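Local coordinates for putative cell adhesion protein (Bacteroides thetaiotaomicron, PDB 4DGU) that probably serves in cell adhesion as a fimbrillin-like, pilus-related protein of a human gut bacterium, and binds zinc ions, at residues 18-23 with 34-39; 40-45 with 60-65; 80-85 with 158-163; 106-111 with 125-130. One frame throughout, in Å; residues are numbered along the deposited sequence.

Contact 1 of 4, residues 18-23 with 34-39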
loop_
_atom_site.group_PDB
_atom_site.type_symbol
_atom_site.label_atom_id
_atom_site.label_comp_id
_atom_site.label_asym_id
_atom_site.label_seq_id
_atom_site.Cartn_x
_atom_site.Cartn_y
_atom_site.Cartn_z
ATOM N N ILE A 18 12.924 -6.436 31.938
ATOM C CA ILE A 18 12.125 -6.787 30.756
ATOM C C ILE A 18 11.887 -5.560 29.904
ATOM O O ILE A 18 11.129 -4.671 30.280
ATOM C CB ILE A 18 10.785 -7.476 31.169
ATOM C CG1 ILE A 18 11.018 -8.658 32.149
ATOM C CG2 ILE A 18 9.944 -7.885 29.932
ATOM C CD1 ILE A 18 11.998 -9.796 31.651
ATOM N N ASP A 19 12.502 -5.528 28.737
ATOM C CA ASP A 19 12.343 -4.406 27.827
ATOM C C ASP A 19 11.773 -4.919 26.509
ATOM O O ASP A 19 11.522 -6.118 26.385
ATOM C CB ASP A 19 13.691 -3.678 27.646
ATOM C CG ASP A 19 14.108 -2.768 28.797
ATOM O OD1 ASP A 19 13.219 -2.338 29.586
ATOM O OD2 ASP A 19 15.308 -2.440 28.881
ATOM N N ASP A 20 11.524 -4.019 25.541
ATOM C CA ASP A 20 10.961 -4.384 24.239
ATOM C C ASP A 20 11.969 -4.228 23.133
ATOM O O ASP A 20 12.773 -3.312 23.186
ATOM C CB ASP A 20 9.746 -3.491 23.928
ATOM C CG ASP A 20 8.600 -3.692 24.899
ATOM O OD1 ASP A 20 7.944 -4.747 24.833
ATOM O OD2 ASP A 20 8.346 -2.787 25.711
ATOM N N ALA A 21 11.906 -5.089 22.112
ATOM C CA ALA A 21 12.770 -4.955 20.941
ATOM C C ALA A 21 12.282 -3.786 20.092
ATOM O O ALA A 21 11.076 -3.500 20.065
ATOM C CB ALA A 21 12.775 -6.230 20.123
ATOM N N LEU A 22 13.229 -3.104 19.436
ATOM C CA LEU A 22 12.942 -1.975 18.570
ATOM C C LEU A 22 12.682 -2.354 17.141
ATOM O O LEU A 22 13.288 -3.259 16.576
ATOM C CB LEU A 22 14.116 -0.975 18.517
ATOM C CG LEU A 22 14.629 -0.373 19.785
ATOM C CD1 LEU A 22 15.959 0.273 19.538
ATOM C CD2 LEU A 22 13.623 0.560 20.370
ATOM N N SER A 23 11.947 -1.466 16.494
ATOM C CA SER A 23 11.736 -1.444 15.063
ATOM C C SER A 23 12.087 -0.016 14.665
ATOM O O SER A 23 12.626 0.744 15.489
ATOM C CB SER A 23 10.306 -1.858 14.718
ATOM O OG SER A 23 10.111 -1.927 13.314
ATOM N N PHE A 34 0.948 -3.617 23.660
ATOM C CA PHE A 34 1.154 -4.664 24.639
ATOM C C PHE A 34 2.635 -4.750 25.040
ATOM O O PHE A 34 3.364 -5.610 24.529
ATOM C CB PHE A 34 0.655 -5.989 24.079
ATOM C CG PHE A 34 -0.800 -5.958 23.695
ATOM C CD1 PHE A 34 -1.792 -5.960 24.669
ATOM C CD2 PHE A 34 -1.184 -5.952 22.354
ATOM C CE1 PHE A 34 -3.144 -5.954 24.307
ATOM C CE2 PHE A 34 -2.535 -5.945 21.993
ATOM C CZ PHE A 34 -3.508 -5.949 22.971
ATOM N N PRO A 35 3.110 -3.856 25.938
ATOM C CA PRO A 35 4.544 -3.899 26.347
ATOM C C PRO A 35 4.938 -5.228 26.992
ATOM O O PRO A 35 4.152 -5.777 27.743
ATOM C CB PRO A 35 4.663 -2.734 27.349
ATOM C CG PRO A 35 3.495 -1.855 27.071
ATOM C CD PRO A 35 2.389 -2.759 26.618
ATOM N N ALA A 36 6.143 -5.751 26.700
ATOM C CA ALA A 36 6.622 -7.035 27.252
ATOM C C ALA A 36 6.562 -7.048 28.789
ATOM O O ALA A 36 6.182 -8.078 29.350
ATOM C CB ALA A 36 8.023 -7.353 26.759
ATOM N N ARG A 37 6.870 -5.895 29.455
ATOM C CA ARG A 37 6.853 -5.739 30.915
ATOM C C ARG A 37 5.435 -5.964 31.504
ATOM O O ARG A 37 5.307 -6.211 32.705
ATOM C CB ARG A 37 7.407 -4.354 31.329
ATOM C CG ARG A 37 6.520 -3.150 30.974
ATOM C CD ARG A 37 7.183 -1.807 31.272
ATOM N NE ARG A 37 7.679 -1.158 30.051
ATOM C CZ ARG A 37 6.960 -0.348 29.280
ATOM N NH1 ARG A 37 5.700 -0.066 29.589
ATOM N NH2 ARG A 37 7.493 0.179 28.185
ATOM N N ASN A 38 4.373 -5.843 30.672
ATOM C CA ASN A 38 2.982 -6.044 31.125
ATOM C C ASN A 38 2.620 -7.546 31.119
ATOM O O ASN A 38 1.704 -7.945 31.825
ATOM C CB ASN A 38 1.983 -5.233 30.281
ATOM C CG ASN A 38 1.979 -3.743 30.571
ATOM O OD1 ASN A 38 2.857 -3.193 31.251
ATOM N ND2 ASN A 38 0.983 -3.051 30.053
ATOM N N SER A 39 3.365 -8.368 30.356
ATOM C CA SER A 39 3.221 -9.834 30.272
ATOM C C SER A 39 4.175 -10.514 31.225
ATOM O O SER A 39 3.770 -11.374 32.006
ATOM C CB SER A 39 3.511 -10.314 28.857
ATOM O OG SER A 39 2.511 -9.852 27.966
HETATM O O HOH W 1 8.453 -3.965 28.161
#
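Asp20 and Ala36 make the central polar contact between the end of strand 13-20 and the short helical turn 36-39, in a fimbrillin-like protein whose family belongs to the transthyretin clan. The Asp20 side chain, with CG anti to its carbonyl carbon (chi1 -64°), leans from the strand to the first amide of the turn. Ala36 N donates to Asp20 OD1 over 2.8 Å in a nearly straight bond (166° at the hydrogen), and OD1 receives it on its syn lone pair. Asn31 ND2 binds OD1 too, so this oxygen ties the strand to two points of the returning chain.

A water molecule joins the same elements from the other carboxylate oxygen. Water 1 donates to Asp20 OD2 at 2.7 Å and accepts from Arg37 N at 2.8 Å, with a further weak bond to Ile18 O. Two successive amides of the turn are thus served by one carboxylate, the first directly and the second through the water.

The charged pair is long and loosely oriented. Arg37 NH2 stands 4.0 Å from Asp20 OD2, with the oxygen well out of the guanidinium plane and no N-H directed at it; since this arginine has two conformers, the long ion pair is doubtful.

The apolar part lies beside the polar one. The CG1 branch of Ile18 leads off toward Ile40 and Val60, while its CG2 methyl, anti to the backbone N, packs on the turn. That methyl meets Ala36 CB at 3.7 Å, and Ala36 CB in turn lies 3.7 Å from Asp19 O.

Contact 2 of 4, residues 40-45 with 60-65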
loop_
_atom_site.group_PDB
_atom_site.type_symbol
_atom_site.label_atom_id
_atom_site.label_comp_id
_atom_site.label_asym_id
_atom_site.label_seq_id
_atom_site.Cartn_x
_atom_site.Cartn_y
_atom_site.Cartn_z
ATOM N N ILE A 40 5.455 -10.119 31.167
ATOM C CA ILE A 40 6.500 -10.689 32.007
ATOM C C ILE A 40 6.676 -9.789 33.234
ATOM O O ILE A 40 7.558 -8.933 33.298
ATOM C CB ILE A 40 7.807 -10.950 31.223
ATOM C CG1 ILE A 40 7.511 -11.393 29.773
ATOM C CG2 ILE A 40 8.659 -11.977 31.982
ATOM C CD1 ILE A 40 8.674 -11.328 28.832
ATOM N N THR A 41 5.785 -9.994 34.199
ATOM C CA THR A 41 5.743 -9.259 35.461
ATOM C C THR A 41 6.545 -10.030 36.530
ATOM O O THR A 41 7.042 -11.134 36.271
ATOM C CB THR A 41 4.279 -9.015 35.875
ATOM O OG1 THR A 41 3.598 -10.272 35.969
ATOM C CG2 THR A 41 3.542 -8.080 34.914
ATOM N N THR A 42 6.690 -9.434 37.730
ATOM C CA THR A 42 7.395 -10.068 38.842
ATOM C C THR A 42 6.690 -11.402 39.154
ATOM O O THR A 42 5.453 -11.466 39.193
ATOM C CB THR A 42 7.485 -9.118 40.049
ATOM O OG1 THR A 42 8.081 -7.890 39.627
ATOM C CG2 THR A 42 8.301 -9.701 41.201
ATOM N N GLY A 43 7.500 -12.452 39.291
ATOM C CA GLY A 43 7.015 -13.794 39.576
ATOM C C GLY A 43 6.848 -14.659 38.346
ATOM O O GLY A 43 6.699 -15.874 38.467
ATOM N N GLU A 44 6.848 -14.049 37.153
ATOM C CA GLU A 44 6.757 -14.804 35.909
ATOM C C GLU A 44 8.106 -15.490 35.642
ATOM O O GLU A 44 9.163 -14.943 35.977
ATOM C CB GLU A 44 6.317 -13.919 34.727
ATOM C CG GLU A 44 4.903 -13.374 34.864
ATOM C CD GLU A 44 3.832 -14.412 35.160
ATOM O OE1 GLU A 44 3.522 -15.226 34.261
ATOM O OE2 GLU A 44 3.349 -14.450 36.314
ATOM N N VAL A 45 8.049 -16.714 35.105
ATOM C CA VAL A 45 9.220 -17.541 34.816
ATOM C C VAL A 45 9.501 -17.509 33.292
ATOM O O VAL A 45 8.585 -17.670 32.480
ATOM C CB VAL A 45 9.022 -19.007 35.347
ATOM C CG1 VAL A 45 10.220 -19.907 35.038
ATOM C CG2 VAL A 45 8.717 -19.024 36.840
ATOM N N VAL A 60 11.453 -13.762 37.209
ATOM C CA VAL A 60 11.598 -12.332 36.960
ATOM C C VAL A 60 11.223 -11.531 38.218
ATOM O O VAL A 60 10.271 -11.878 38.928
ATOM C CB VAL A 60 10.788 -11.909 35.704
ATOM C CG1 VAL A 60 10.875 -10.394 35.471
ATOM C CG2 VAL A 60 11.275 -12.675 34.465
ATOM N N GLY A 61 12.036 -10.505 38.493
ATOM C CA GLY A 61 11.907 -9.603 39.633
ATOM C C GLY A 61 12.253 -10.229 40.971
ATOM O O GLY A 61 12.022 -9.613 42.021
ATOM N N LYS A 62 12.801 -11.465 40.947
ATOM C CA LYS A 62 13.158 -12.205 42.150
ATOM C C LYS A 62 14.564 -12.813 42.035
ATOM O O LYS A 62 15.394 -12.584 42.915
ATOM C CB LYS A 62 12.119 -13.312 42.462
ATOM C CG LYS A 62 10.676 -12.834 42.583
ATOM C CD LYS A 62 10.084 -13.106 43.962
ATOM C CE LYS A 62 8.581 -12.922 43.989
ATOM N NZ LYS A 62 8.192 -11.492 44.050
ATOM N N ASP A 63 14.824 -13.586 40.960
ATOM C CA ASP A 63 16.100 -14.261 40.760
ATOM C C ASP A 63 17.219 -13.300 40.372
ATOM O O ASP A 63 17.005 -12.133 40.021
ATOM C CB ASP A 63 15.990 -15.394 39.703
ATOM C CG ASP A 63 15.450 -16.722 40.212
ATOM O OD1 ASP A 63 15.123 -16.813 41.415
ATOM O OD2 ASP A 63 15.345 -17.674 39.401
ATOM N N SER A 64 18.432 -13.821 40.505
ATOM C CA SER A 64 19.708 -13.246 40.115
ATOM C C SER A 64 20.517 -14.407 39.557
ATOM O O SER A 64 20.363 -15.543 40.022
ATOM C CB SER A 64 20.401 -12.561 41.289
ATOM O OG SER A 64 20.605 -13.459 42.366
ATOM N N ARG A 65 21.253 -14.169 38.479
ATOM C CA ARG A 65 22.047 -15.241 37.907
ATOM C C ARG A 65 23.530 -14.952 38.135
ATOM O O ARG A 65 23.944 -13.802 38.038
ATOM C CB ARG A 65 21.721 -15.436 36.414
ATOM C CG ARG A 65 22.383 -16.687 35.835
ATOM C CD ARG A 65 21.723 -17.181 34.584
ATOM N NE ARG A 65 20.436 -17.804 34.873
ATOM C CZ ARG A 65 19.748 -18.512 33.987
ATOM N NH1 ARG A 65 20.221 -18.696 32.762
ATOM N NH2 ARG A 65 18.564 -19.018 34.312
#
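Val60 and Ile40 meet methyl to methyl, their side chains crossing at about a right angle, with Val60 CG2 3.7 Å from Ile40 CG2. Val60 holds CG1 anti to its backbone N (chi1 177°), which sets CG2 on the side of that nitrogen; there the methyl faces Ile40 and also rests against Glu44 O at 3.4 Å. Both branched residues are buried, and Ile18 of strand 13-20 and Ile46 of strand 45-50 pack on them as well.

A second crossing, also near a right angle, lies on the exposed side. Lys62 bends at chi2 and chi4 and folds across Thr42, bringing NZ within 3.4 Å of Thr42 CG2. This is an ammonium group beside a methyl, the branch of Thr42 that lies anti to its backbone N.

Between the two crossings the backbones are bonded directly. Val60 O accepts from Gly43 N at 2.9 Å, and the same oxygen takes a CA-H contact from Thr42, whose CA is 3.4 Å away. Val60 N donates to Glu44 O, also at 2.9 Å, so that both the N-H and the C=O of Val60 are engaged. The carboxylate of Glu44 turns away from this pairing and bonds through OE1 to Tyr83 OH.

Thr41 to Glu44 form a type II beta turn, closed by Glu44 N on Thr41 O, with Gly43 in its third position at a positive phi of 96°. The turn leads into strand 45-50, and its bonds to Val60 continue the pairing of the antiparallel hairpin 45-50/56-59 beyond the regular strands.

Contact 3 of 4, residues 80-85 with 158-163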
loop_
_atom_site.group_PDB
_atom_site.type_symbol
_atom_site.label_atom_id
_atom_site.label_comp_id
_atom_site.label_asym_id
_atom_site.label_seq_id
_atom_site.Cartn_x
_atom_site.Cartn_y
_atom_site.Cartn_z
ATOM N N TYR A 80 19.554 -15.337 25.552
ATOM C CA TYR A 80 18.356 -15.690 24.802
ATOM C C TYR A 80 17.302 -16.111 25.775
ATOM O O TYR A 80 17.615 -16.836 26.716
ATOM C CB TYR A 80 18.643 -16.820 23.808
ATOM C CG TYR A 80 19.701 -16.466 22.790
ATOM C CD1 TYR A 80 19.384 -15.719 21.660
ATOM C CD2 TYR A 80 21.030 -16.850 22.971
ATOM C CE1 TYR A 80 20.355 -15.385 20.717
ATOM C CE2 TYR A 80 22.008 -16.538 22.027
ATOM C CZ TYR A 80 21.664 -15.804 20.898
ATOM O OH TYR A 80 22.621 -15.445 19.974
ATOM N N ALA A 81 16.056 -15.666 25.588
ATOM C CA ALA A 81 15.002 -16.011 26.528
ATOM C C ALA A 81 13.665 -16.262 25.846
ATOM O O ALA A 81 13.311 -15.561 24.898
ATOM C CB ALA A 81 14.853 -14.906 27.570
ATOM N N HIS A 82 12.910 -17.239 26.363
ATOM C CA HIS A 82 11.556 -17.578 25.922
ATOM C C HIS A 82 10.553 -17.278 27.016
ATOM O O HIS A 82 10.809 -17.567 28.179
ATOM C CB HIS A 82 11.443 -19.063 25.523
ATOM C CG HIS A 82 12.145 -19.414 24.252
ATOM N ND1 HIS A 82 11.501 -19.365 23.025
ATOM C CD2 HIS A 82 13.424 -19.816 24.063
ATOM C CE1 HIS A 82 12.403 -19.740 22.131
ATOM N NE2 HIS A 82 13.578 -20.016 22.706
ATOM N N TYR A 83 9.418 -16.682 26.634
ATOM C CA TYR A 83 8.289 -16.424 27.510
ATOM C C TYR A 83 7.003 -16.775 26.773
ATOM O O TYR A 83 6.759 -16.230 25.711
ATOM C CB TYR A 83 8.210 -14.997 28.081
ATOM C CG TYR A 83 7.035 -14.888 29.030
ATOM C CD1 TYR A 83 7.089 -15.456 30.303
ATOM C CD2 TYR A 83 5.820 -14.345 28.607
ATOM C CE1 TYR A 83 5.977 -15.452 31.143
ATOM C CE2 TYR A 83 4.697 -14.341 29.438
ATOM C CZ TYR A 83 4.785 -14.887 30.709
ATOM O OH TYR A 83 3.690 -14.880 31.536
ATOM N N PRO A 84 6.163 -17.683 27.313
ATOM C CA PRO A 84 6.326 -18.449 28.579
ATOM C C PRO A 84 7.528 -19.422 28.536
ATOM O O PRO A 84 8.066 -19.682 27.453
ATOM C CB PRO A 84 4.988 -19.200 28.695
ATOM C CG PRO A 84 4.022 -18.465 27.795
ATOM C CD PRO A 84 4.887 -18.011 26.652
ATOM N N ALA A 85 7.955 -19.951 29.700
ATOM C CA ALA A 85 9.087 -20.890 29.806
ATOM C C ALA A 85 8.872 -22.174 28.967
ATOM O O ALA A 85 7.737 -22.601 28.759
ATOM C CB ALA A 85 9.322 -21.266 31.263
ATOM N N GLN A 158 8.322 -23.476 15.979
ATOM C CA GLN A 158 9.134 -22.389 16.482
ATOM C C GLN A 158 10.621 -22.754 16.483
ATOM O O GLN A 158 10.998 -23.852 16.899
ATOM C CB GLN A 158 8.717 -21.961 17.891
ATOM C CG GLN A 158 9.476 -20.689 18.332
ATOM C CD GLN A 158 9.167 -20.217 19.709
ATOM O OE1 GLN A 158 8.941 -21.008 20.624
ATOM N NE2 GLN A 158 9.196 -18.913 19.901
ATOM N N ASP A 159 11.466 -21.806 16.048
ATOM C CA ASP A 159 12.919 -21.955 16.117
ATOM C C ASP A 159 13.332 -21.564 17.549
ATOM O O ASP A 159 13.070 -20.445 17.962
ATOM C CB ASP A 159 13.612 -21.079 15.051
ATOM C CG ASP A 159 15.088 -21.374 14.915
ATOM O OD1 ASP A 159 15.845 -21.039 15.845
ATOM O OD2 ASP A 159 15.479 -21.981 13.897
ATOM N N LEU A 160 13.929 -22.480 18.318
ATOM C CA LEU A 160 14.271 -22.191 19.721
ATOM C C LEU A 160 15.474 -21.257 19.885
ATOM O O LEU A 160 15.636 -20.666 20.955
ATOM C CB LEU A 160 14.484 -23.485 20.506
ATOM C CG LEU A 160 13.241 -24.367 20.615
ATOM C CD1 LEU A 160 13.575 -25.677 21.300
ATOM C CD2 LEU A 160 12.103 -23.657 21.331
ATOM N N LEU A 161 16.254 -21.060 18.812
ATOM C CA LEU A 161 17.450 -20.222 18.825
ATOM C C LEU A 161 17.145 -18.780 18.418
ATOM O O LEU A 161 17.835 -17.884 18.891
ATOM C CB LEU A 161 18.517 -20.833 17.897
ATOM C CG LEU A 161 19.390 -22.008 18.426
ATOM C CD1 LEU A 161 18.578 -23.113 19.140
ATOM C CD2 LEU A 161 20.157 -22.640 17.286
ATOM N N ASN A 162 16.117 -18.526 17.579
ATOM C CA ASN A 162 15.787 -17.147 17.205
ATOM C C ASN A 162 14.299 -16.765 17.477
ATOM O O ASN A 162 13.908 -15.634 17.180
ATOM C CB ASN A 162 16.172 -16.832 15.746
ATOM C CG ASN A 162 15.393 -17.547 14.668
ATOM O OD1 ASN A 162 14.212 -17.860 14.801
ATOM N ND2 ASN A 162 16.017 -17.722 13.526
ATOM N N GLY A 163 13.507 -17.697 18.017
ATOM C CA GLY A 163 12.105 -17.470 18.362
ATOM C C GLY A 163 11.079 -17.485 17.240
ATOM O O GLY A 163 9.885 -17.532 17.526
HETATM O O HOH W 2 8.878 -18.061 22.738
#
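The imidazole of His82, a buried strand residue, donates through NE2 to a backbone oxygen of the facing sheet's connecting loop: His82 NE2 to Leu160 O is 2.8 Å, with the oxygen almost exactly in the ring plane. Leu160 O also receives the hydroxyl of Tyr55, and Leu160 CD2 touches the same ring at CE1 (4.0 Å).

Gln158 passes the imidazole in the opposite direction, its amide turned 78° to the ring. Its chain is extended, CG anti to the backbone N (chi1 -173°), which carries NE2 to Gly163 O at 2.8 Å, while OE1 is held by Arg99. Water 2 links Gln158 NE2 to His82 ND1, so both ring nitrogens are engaged.

The loop is shaped from within by Asp159, whose OD1 takes Leu161 N (3.0 Å) and Asn162 N (3.1 Å) from opposite faces of the carboxylate, the first bond an Asx turn, the pair an Asx motif. Farther along, Leu161 O lies 3.8 Å from Tyr80 CD1.

The contact bridges two sheets: strand 77-83 runs between strands 45-50 and 108-114 in one, and the loop leaves strand 147-159 of the other beside strand 98-102, with the Phe109 and Tyr55 rings also against that of His82.

Contact 4 of 4, residues 106-111 with 125-130. With ZN (zinc ion), chain D.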
loop_
_atom_site.group_PDB
_atom_site.type_symbol
_atom_site.label_atom_id
_atom_site.label_comp_id
_atom_site.label_asym_id
_atom_site.label_seq_id
_atom_site.Cartn_x
_atom_site.Cartn_y
_atom_site.Cartn_z
ATOM N N GLU A 106 0.266 -16.004 23.748
ATOM C CA GLU A 106 1.385 -15.268 23.156
ATOM C C GLU A 106 2.729 -15.949 23.458
ATOM O O GLU A 106 2.866 -16.593 24.507
ATOM C CB GLU A 106 1.434 -13.817 23.693
ATOM C CG GLU A 106 1.811 -13.680 25.164
ATOM C CD GLU A 106 1.812 -12.283 25.750
ATOM O OE1 GLU A 106 1.826 -11.291 24.982
ATOM O OE2 GLU A 106 1.802 -12.185 26.998
ATOM N N HIS A 107 3.711 -15.781 22.549
ATOM C CA HIS A 107 5.056 -16.301 22.694
ATOM C C HIS A 107 6.035 -15.207 22.349
ATOM O O HIS A 107 5.954 -14.581 21.279
ATOM C CB HIS A 107 5.273 -17.556 21.844
ATOM C CG HIS A 107 4.576 -18.756 22.412
ATOM N ND1 HIS A 107 5.091 -19.436 23.517
ATOM C CD2 HIS A 107 3.390 -19.305 22.071
ATOM C CE1 HIS A 107 4.221 -20.388 23.782
ATOM N NE2 HIS A 107 3.182 -20.348 22.941
ATOM N N LEU A 108 6.901 -14.912 23.311
ATOM C CA LEU A 108 7.901 -13.853 23.231
ATOM C C LEU A 108 9.310 -14.442 23.297
ATOM O O LEU A 108 9.563 -15.466 23.952
ATOM C CB LEU A 108 7.688 -12.781 24.340
ATOM C CG LEU A 108 6.227 -12.538 24.855
ATOM C CD1 LEU A 108 6.219 -11.647 26.084
ATOM C CD2 LEU A 108 5.366 -11.903 23.827
ATOM N N PHE A 109 10.210 -13.803 22.557
ATOM C CA PHE A 109 11.603 -14.188 22.483
ATOM C C PHE A 109 12.451 -12.954 22.676
ATOM O O PHE A 109 12.255 -11.959 21.983
ATOM C CB PHE A 109 11.922 -14.907 21.159
ATOM C CG PHE A 109 13.337 -15.410 21.101
ATOM C CD1 PHE A 109 13.718 -16.540 21.815
ATOM C CD2 PHE A 109 14.308 -14.726 20.378
ATOM C CE1 PHE A 109 15.032 -16.988 21.787
ATOM C CE2 PHE A 109 15.615 -15.185 20.343
ATOM C CZ PHE A 109 15.965 -16.321 21.037
ATOM N N GLY A 110 13.358 -13.011 23.652
ATOM C CA GLY A 110 14.216 -11.885 23.985
ATOM C C GLY A 110 15.686 -12.188 23.843
ATOM O O GLY A 110 16.097 -13.348 23.904
ATOM N N THR A 111 16.481 -11.144 23.597
ATOM C CA THR A 111 17.940 -11.238 23.499
ATOM C C THR A 111 18.532 -10.063 24.232
ATOM O O THR A 111 17.893 -9.017 24.383
ATOM C CB THR A 111 18.474 -11.320 22.041
ATOM O OG1 THR A 111 18.259 -10.087 21.388
ATOM C CG2 THR A 111 17.825 -12.407 21.213
ATOM N N PHE A 125 12.592 -8.084 24.358
ATOM C CA PHE A 125 11.638 -9.049 23.859
ATOM C C PHE A 125 10.880 -8.612 22.588
ATOM O O PHE A 125 10.347 -7.498 22.487
ATOM C CB PHE A 125 10.619 -9.396 24.943
ATOM C CG PHE A 125 11.151 -10.381 25.955
ATOM C CD1 PHE A 125 11.832 -9.941 27.089
ATOM C CD2 PHE A 125 10.975 -11.755 25.775
ATOM C CE1 PHE A 125 12.317 -10.861 28.025
ATOM C CE2 PHE A 125 11.473 -12.668 26.707
ATOM C CZ PHE A 125 12.138 -12.216 27.825
ATOM N N LYS A 126 10.875 -9.515 21.608
ATOM C CA LYS A 126 10.070 -9.493 20.407
ATOM C C LYS A 126 8.815 -10.353 20.684
ATOM O O LYS A 126 8.958 -11.386 21.344
ATOM C CB LYS A 126 10.856 -10.102 19.221
ATOM C CG LYS A 126 12.089 -9.354 18.768
ATOM C CD LYS A 126 12.803 -10.106 17.655
ATOM C CE LYS A 126 14.038 -9.393 17.136
ATOM N NZ LYS A 126 14.806 -10.292 16.223
ATOM N N ARG A 127 7.610 -9.968 20.189
ATOM C CA ARG A 127 6.418 -10.827 20.261
ATOM C C ARG A 127 6.430 -11.624 18.948
ATOM O O ARG A 127 6.431 -11.004 17.875
ATOM C CB ARG A 127 5.115 -10.035 20.476
ATOM C CG ARG A 127 3.861 -10.913 20.634
ATOM C CD ARG A 127 2.666 -10.145 21.161
ATOM N NE ARG A 127 2.761 -9.882 22.600
ATOM C CZ ARG A 127 3.056 -8.703 23.156
ATOM N NH1 ARG A 127 3.247 -7.636 22.403
ATOM N NH2 ARG A 127 3.132 -8.584 24.476
HETATM N N MSE A 128 6.550 -12.974 19.034
HETATM C CA MSE A 128 6.688 -13.881 17.875
HETATM C C MSE A 128 5.336 -14.313 17.316
HETATM O O MSE A 128 5.257 -14.735 16.154
HETATM C CB MSE A 128 7.548 -15.113 18.215
HETATM C CG MSE A 128 8.835 -14.789 18.997
HETATM SE SE MSE A 128 9.893 -13.347 18.221
HETATM C CE MSE A 128 10.428 -14.160 16.474
ATOM N N THR A 129 4.279 -14.203 18.149
ATOM C CA THR A 129 2.883 -14.441 17.784
ATOM C C THR A 129 2.244 -13.077 17.416
ATOM O O THR A 129 2.888 -12.028 17.583
ATOM C CB THR A 129 2.143 -15.160 18.901
ATOM O OG1 THR A 129 2.410 -14.454 20.111
ATOM C CG2 THR A 129 2.554 -16.638 19.035
ATOM N N VAL A 130 0.986 -13.092 16.914
ATOM C CA VAL A 130 0.299 -11.894 16.430
ATOM C C VAL A 130 -0.964 -11.621 17.283
ATOM O O VAL A 130 -1.925 -12.374 17.156
ATOM C CB VAL A 130 -0.031 -12.012 14.892
ATOM C CG1 VAL A 130 -0.750 -10.772 14.352
ATOM C CG2 VAL A 130 1.233 -12.304 14.066
HETATM ZN ZN ZN D . 1.423 -21.599 23.062
HETATM O O HOH W 3 1.848 -23.435 21.772
HETATM O O HOH W 4 -0.245 -20.410 22.155
#
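Gly110 and Phe125 mark the tight end of this antiparallel pairing, their CA atoms only 3.8 Å apart. Gly110 CA sits over one face of the Phe125 ring, 3.9 Å from its centroid, a CH-pi contact made possible by the absence of a side chain on that face of the sheet. Next along, Phe109 and Lys126 form a hydrogen-bonded pair, Lys126 N to Phe109 O at 2.8 Å and Phe109 N to Lys126 O at 3.0 Å. Leu108 lies alongside Arg127, and its CD2 touches the aliphatic chain and NE.

Arg127 bends at chi3 (-76°) to grip a single oxygen side-on: NE and NH2 reach Glu106 OE1 at 2.9 and 3.0 Å, carboxylate and guanidinium nearly coplanar. Ser39 holds the other oxygen of Glu106, and Phe34 O with Ser30 takes NH1.

Beyond the Leu108-Arg127 pair the ladder gives way to irregular bonding. His107 O still accepts from the selenomethionine Met128 N, but His107 N turns to Thr129 OG1 (3.1 Å), itself bonded to Asn188. The looser side holds partly exposed Lys126, its extended chain leading away, and a hydrated zinc ion, bound by His107 NE2 at 2.2 Å and by two waters.

The hairpin 108-114/120-135 lies within the mixed sheet, strand 77-83 beside its first arm and strand 13-20 beside its second, while Tyr246 of the second subunit bonds to Arg127 N.

Contact 4 is the buried one, close to the centre of the chain, and its chemistry is that of a sheet interior: ladder bonds, a ring face and a side-on ion pair. Contacts 1, 2 and 3 are partly buried. Contacts 1 and 3 rely more on single polar groups, a carboxylate with water and an imidazole, whereas contact 2 has backbone bonds at a turn over a buried methyl contact. Contacts 1, 3 and 4 reach the same mixed sheet, 18-23 and 80-85 lying on strands that flank the hairpin of contact 4. Contact 2 lies farther from the centre, in loops, but its Ile40 reaches back to Leu108 and Phe125. Contacts 1 and 4 also touch the second subunit.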